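Sensor protein kinase HptS (Staphylococcus aureus, PDB 6LKI) probably acts as the membrane sensor histidine kinase of a two-component system, detecting an extracellular signal, thought to be hexose phosphate, together with a partner protein. Local coordinates at residues Pro57-Gln69 with Ser96-Pro108. Residues are numbered along the deposited sequence; the frame is centred on the assembly and turned at random.
Sequences PATLYYELSGPNQ and STYMLKIYMANTP
Tyr-98, on strand 97-106, lays its ring against the end of strand 59-66 and illustrates how an aromatic side chain can tie a strand to the turn beside it. Its CD2 packs 3.4 Å from the CA of Gly-66, where no side chain intervenes, and its hydroxyl donates a 2.7 Å hydrogen bond from OH to Gln-69 OE1. That oxygen sits near the ring plane at its edge, while amide and ring are turned 70° apart; Gln-69 gets there with CG anti to the backbone N (chi1 -163°) and the chain extended beyond it. Asn-95 also bonds the hydroxyl, and Phe-93 meets the ring edge-to-face. Gly-66 and Gln-69 are the ends of a type II turn. Next to the ring, Leu-64 CD1 lies 3.8 Å from Tyr-98 CB.

On the face opposite Leu-64, Glu-63 and Tyr-103 cross diagonally. The extended glutamate brings OE1 to 3.9 Å from Tyr-103 CE1, a packing contact with the carboxylate plane 65° from the ring. Lys-101 NZ stays 6.6 Å from Glu-63 OE1; its salt bridge is instead with an acidic side chain on the chain of another protein. Farther along this face, Tyr-61 offers its ring edge to the methyl of Ala-105. On the Leu-64 face, Leu-60 CD2 packs 3.8 Å from Met-104 CB.

Paired backbone bonds at Tyr-61/Tyr-103, Glu-63/Lys-101 and Ser-65/Met-99 join the strands. The two strands are the central pair of an antiparallel sheet of order 2-1-4-3, backed by helix 39-55 over Leu-60 and Tyr-62, an arrangement consistent with the PAS-like, Cache-type modules of extracellular sensor domains.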
loop_
_atom_site.group_PDB
_atom_site.type_symbol
_atom_site.label_atom_id
_atom_site.label_comp_id
_atom_site.label_asym_id
_atom_site.label_seq_id
_atom_site.Cartn_x
_atom_site.Cartn_y
_atom_site.Cartn_z
ATOM N N PRO B 57 6.766 -9.982 -27.311
ATOM C CA PRO B 57 5.732 -9.493 -28.239
ATOM C C PRO B 57 4.689 -8.618 -27.569
ATOM O O PRO B 57 4.312 -7.577 -28.121
ATOM C CB PRO B 57 5.118 -10.790 -28.789
ATOM C CG PRO B 57 6.162 -11.837 -28.567
ATOM C CD PRO B 57 6.854 -11.450 -27.296
ATOM N N ALA B 58 4.227 -9.003 -26.383
ATOM C CA ALA B 58 3.131 -8.308 -25.726
ATOM C C ALA B 58 3.540 -6.899 -25.302
ATOM O O ALA B 58 4.723 -6.569 -25.182
ATOM C CB ALA B 58 2.654 -9.095 -24.507
ATOM N N THR B 59 2.528 -6.060 -25.082
ATOM C CA THR B 59 2.730 -4.736 -24.505
ATOM C C THR B 59 2.797 -4.884 -22.991
ATOM O O THR B 59 1.791 -5.196 -22.345
ATOM C CB THR B 59 1.607 -3.786 -24.915
ATOM O OG1 THR B 59 1.586 -3.653 -26.342
ATOM C CG2 THR B 59 1.814 -2.414 -24.287
ATOM N N LEU B 60 3.978 -4.672 -22.424
ATOM C CA LEU B 60 4.213 -4.888 -21.006
ATOM C C LEU B 60 4.609 -3.583 -20.334
ATOM O O LEU B 60 5.298 -2.749 -20.931
ATOM C CB LEU B 60 5.303 -5.943 -20.782
ATOM C CG LEU B 60 5.056 -7.304 -21.433
ATOM C CD1 LEU B 60 6.253 -8.217 -21.236
ATOM C CD2 LEU B 60 3.793 -7.936 -20.872
ATOM N N TYR B 61 4.162 -3.413 -19.093
ATOM C CA TYR B 61 4.544 -2.284 -18.256
ATOM C C TYR B 61 5.143 -2.818 -16.967
ATOM O O TYR B 61 4.577 -3.725 -16.345
ATOM C CB TYR B 61 3.344 -1.380 -17.959
ATOM C CG TYR B 61 2.826 -0.675 -19.187
ATOM C CD1 TYR B 61 3.489 0.429 -19.703
ATOM C CD2 TYR B 61 1.693 -1.131 -19.849
ATOM C CE1 TYR B 61 3.030 1.069 -20.837
ATOM C CE2 TYR B 61 1.225 -0.496 -20.983
ATOM C CZ TYR B 61 1.898 0.604 -21.471
ATOM O OH TYR B 61 1.440 1.241 -22.600
ATOM N N TYR B 62 6.288 -2.273 -16.575
ATOM C CA TYR B 62 6.918 -2.654 -15.323
ATOM C C TYR B 62 6.705 -1.573 -14.271
ATOM O O TYR B 62 6.626 -0.381 -14.580
ATOM C CB TYR B 62 8.416 -2.921 -15.505
ATOM C CG TYR B 62 9.216 -1.768 -16.083
ATOM C CD1 TYR B 62 9.650 -0.720 -15.278
ATOM C CD2 TYR B 62 9.557 -1.743 -17.428
ATOM C CE1 TYR B 62 10.386 0.331 -15.804
ATOM C CE2 TYR B 62 10.295 -0.702 -17.961
ATOM C CZ TYR B 62 10.706 0.332 -17.147
ATOM O OH TYR B 62 11.437 1.370 -17.678
ATOM N N GLU B 63 6.595 -2.013 -13.021
ATOM C CA GLU B 63 6.577 -1.130 -11.860
ATOM C C GLU B 63 7.636 -1.641 -10.894
ATOM O O GLU B 63 7.510 -2.747 -10.358
ATOM C CB GLU B 63 5.196 -1.094 -11.200
ATOM C CG GLU B 63 4.140 -0.343 -12.002
ATOM C CD GLU B 63 2.868 -0.094 -11.208
ATOM O OE1 GLU B 63 2.738 -0.647 -10.097
ATOM O OE2 GLU B 63 1.997 0.657 -11.697
ATOM N N LEU B 64 8.692 -0.857 -10.699
ATOM C CA LEU B 64 9.764 -1.182 -9.764
ATOM C C LEU B 64 9.595 -0.277 -8.551
ATOM O O LEU B 64 9.859 0.928 -8.627
ATOM C CB LEU B 64 11.135 -0.999 -10.412
ATOM C CG LEU B 64 12.343 -1.504 -9.622
ATOM C CD1 LEU B 64 12.226 -2.997 -9.342
ATOM C CD2 LEU B 64 13.634 -1.191 -10.367
ATOM N N SER B 65 9.151 -0.855 -7.438
ATOM C CA SER B 65 8.740 -0.092 -6.267
ATOM C C SER B 65 9.705 -0.329 -5.115
ATOM O O SER B 65 10.000 -1.478 -4.770
ATOM C CB SER B 65 7.318 -0.467 -5.846
ATOM O OG SER B 65 6.407 -0.275 -6.915
ATOM N N GLY B 66 10.183 0.761 -4.522
ATOM C CA GLY B 66 11.004 0.695 -3.338
ATOM C C GLY B 66 10.602 1.768 -2.349
ATOM O O GLY B 66 9.638 2.508 -2.566
ATOM N N PRO B 67 11.333 1.869 -1.234
ATOM C CA PRO B 67 11.008 2.891 -0.228
ATOM C C PRO B 67 11.021 4.299 -0.801
ATOM O O PRO B 67 12.085 4.838 -1.126
ATOM C CB PRO B 67 12.100 2.701 0.837
ATOM C CG PRO B 67 13.173 1.884 0.172
ATOM C CD PRO B 67 12.467 1.025 -0.824
ATOM N N ASN B 68 9.831 4.891 -0.937
ATOM C CA ASN B 68 9.660 6.246 -1.463
ATOM C C ASN B 68 10.248 6.397 -2.865
ATOM O O ASN B 68 10.759 7.462 -3.223
ATOM C CB ASN B 68 10.262 7.289 -0.514
ATOM C CG ASN B 68 9.513 7.378 0.804
ATOM O OD1 ASN B 68 8.296 7.200 0.854
ATOM N ND2 ASN B 68 10.241 7.650 1.882
ATOM N N GLN B 69 10.170 5.338 -3.671
ATOM C CA GLN B 69 10.723 5.348 -5.019
ATOM C C GLN B 69 9.834 4.519 -5.934
ATOM O O GLN B 69 9.403 3.424 -5.564
ATOM C CB GLN B 69 12.157 4.807 -5.034
ATOM C CG GLN B 69 12.943 5.144 -6.288
ATOM C CD GLN B 69 14.428 4.879 -6.128
ATOM O OE1 GLN B 69 14.864 4.316 -5.123
ATOM N NE2 GLN B 69 15.214 5.287 -7.118
ATOM N N SER B 96 18.562 -1.424 -1.068
ATOM C CA SER B 96 17.305 -1.816 -0.438
ATOM C C SER B 96 16.662 -2.906 -1.288
ATOM O O SER B 96 17.180 -3.292 -2.340
ATOM C CB SER B 96 16.370 -0.614 -0.273
ATOM O OG SER B 96 15.164 -0.986 0.368
ATOM N N THR B 97 15.521 -3.398 -0.814
ATOM C CA THR B 97 14.729 -4.383 -1.537
ATOM C C THR B 97 13.652 -3.671 -2.347
ATOM O O THR B 97 12.984 -2.764 -1.840
ATOM C CB THR B 97 14.096 -5.382 -0.566
ATOM O OG1 THR B 97 15.074 -6.348 -0.166
ATOM C CG2 THR B 97 12.918 -6.101 -1.213
ATOM N N TYR B 98 13.494 -4.077 -3.603
ATOM C CA TYR B 98 12.503 -3.502 -4.497
ATOM C C TYR B 98 11.584 -4.597 -5.018
ATOM O O TYR B 98 12.008 -5.736 -5.235
ATOM C CB TYR B 98 13.170 -2.776 -5.674
ATOM C CG TYR B 98 13.904 -1.512 -5.281
ATOM C CD1 TYR B 98 15.121 -1.570 -4.610
ATOM C CD2 TYR B 98 13.383 -0.261 -5.587
ATOM C CE1 TYR B 98 15.792 -0.417 -4.249
ATOM C CE2 TYR B 98 14.046 0.896 -5.229
ATOM C CZ TYR B 98 15.250 0.813 -4.561
ATOM O OH TYR B 98 15.914 1.965 -4.207
ATOM N N MET B 99 10.316 -4.244 -5.209
ATOM C CA MET B 99 9.330 -5.148 -5.785
ATOM C C MET B 99 9.165 -4.824 -7.263
ATOM O O MET B 99 8.948 -3.664 -7.626
ATOM C CB MET B 99 7.985 -5.031 -5.065
ATOM C CG MET B 99 8.012 -5.445 -3.598
ATOM S SD MET B 99 8.548 -7.151 -3.347
ATOM C CE MET B 99 7.334 -8.037 -4.320
ATOM N N LEU B 100 9.274 -5.845 -8.107
ATOM C CA LEU B 100 9.109 -5.696 -9.547
ATOM C C LEU B 100 7.830 -6.405 -9.972
ATOM O O LEU B 100 7.717 -7.627 -9.830
ATOM C CB LEU B 100 10.312 -6.259 -10.306
ATOM C CG LEU B 100 10.174 -6.285 -11.831
ATOM C CD1 LEU B 100 10.008 -4.873 -12.382
ATOM C CD2 LEU B 100 11.365 -6.983 -12.479
ATOM N N LYS B 101 6.894 -5.646 -10.491
ATOM C CA LYS B 101 5.716 -6.190 -11.071
ATOM C C LYS B 101 5.643 -5.879 -12.544
ATOM O O LYS B 101 5.911 -4.812 -12.921
ATOM C CB LYS B 101 4.515 -5.620 -10.394
ATOM C CG LYS B 101 4.537 -5.785 -8.923
ATOM C CD LYS B 101 3.136 -5.717 -8.406
ATOM C CE LYS B 101 3.081 -5.012 -7.093
ATOM N NZ LYS B 101 3.696 -5.787 -5.989
ATOM N N ILE B 102 5.235 -6.852 -13.340
ATOM C CA ILE B 102 5.109 -6.696 -14.785
ATOM C C ILE B 102 3.657 -6.946 -15.165
ATOM O O ILE B 102 3.091 -7.991 -14.823
ATOM C CB ILE B 102 6.052 -7.645 -15.545
ATOM C CG1 ILE B 102 7.510 -7.309 -15.221
ATOM C CG2 ILE B 102 5.803 -7.559 -17.043
ATOM C CD1 ILE B 102 8.513 -8.206 -15.907
ATOM N N TYR B 103 3.057 -5.985 -15.862
ATOM C CA TYR B 103 1.662 -6.047 -16.267
ATOM C C TYR B 103 1.565 -6.184 -17.779
ATOM O O TYR B 103 2.360 -5.593 -18.516
ATOM C CB TYR B 103 0.900 -4.795 -15.818
ATOM C CG TYR B 103 0.862 -4.597 -14.321
ATOM C CD1 TYR B 103 1.896 -3.945 -13.661
ATOM C CD2 TYR B 103 -0.207 -5.062 -13.568
ATOM C CE1 TYR B 103 1.865 -3.764 -12.291
ATOM C CE2 TYR B 103 -0.248 -4.883 -12.198
ATOM C CZ TYR B 103 0.791 -4.233 -11.566
ATOM O OH TYR B 103 0.757 -4.055 -10.202
ATOM N N MET B 104 0.586 -6.958 -18.234
ATOM C CA MET B 104 0.293 -7.111 -19.653
ATOM C C MET B 104 -0.959 -6.308 -19.977
ATOM O O MET B 104 -2.026 -6.560 -19.405
ATOM C CB MET B 104 0.106 -8.584 -20.021
ATOM C CG MET B 104 -0.042 -8.843 -21.514
ATOM S SD MET B 104 -1.742 -8.669 -22.098
ATOM C CE MET B 104 -2.501 -10.116 -21.366
ATOM N N ALA B 105 -0.829 -5.345 -20.889
ATOM C CA ALA B 105 -1.966 -4.527 -21.297
ATOM C C ALA B 105 -2.646 -5.071 -22.548
ATOM O O ALA B 105 -3.873 -4.988 -22.670
ATOM C CB ALA B 105 -1.518 -3.082 -21.533
ATOM N N ASN B 106 -1.869 -5.624 -23.475
ATOM C CA ASN B 106 -2.388 -6.233 -24.694
ATOM C C ASN B 106 -1.259 -7.029 -25.334
ATOM O O ASN B 106 -0.098 -6.936 -24.925
ATOM C CB ASN B 106 -2.940 -5.186 -25.669
ATOM C CG ASN B 106 -1.887 -4.190 -26.117
ATOM O OD1 ASN B 106 -1.004 -4.515 -26.913
ATOM N ND2 ASN B 106 -1.977 -2.965 -25.610
ATOM N N THR B 107 -1.616 -7.825 -26.336
ATOM C CA THR B 107 -0.650 -8.521 -27.170
ATOM C C THR B 107 -0.985 -8.268 -28.631
ATOM O O THR B 107 -2.151 -8.049 -28.974
ATOM C CB THR B 107 -0.635 -10.038 -26.904
ATOM O OG1 THR B 107 -1.754 -10.655 -27.550
ATOM C CG2 THR B 107 -0.688 -10.336 -25.412
ATOM N N PRO B 108 0.021 -8.269 -29.510
ATOM C CA PRO B 108 -0.268 -8.079 -30.942
ATOM C C PRO B 108 -1.205 -9.127 -31.506
ATOM O O PRO B 108 -1.959 -8.833 -32.442
ATOM C CB PRO B 108 1.121 -8.154 -31.592
ATOM C CG PRO B 108 2.070 -7.798 -30.502
ATOM C CD PRO B 108 1.467 -8.340 -29.242
#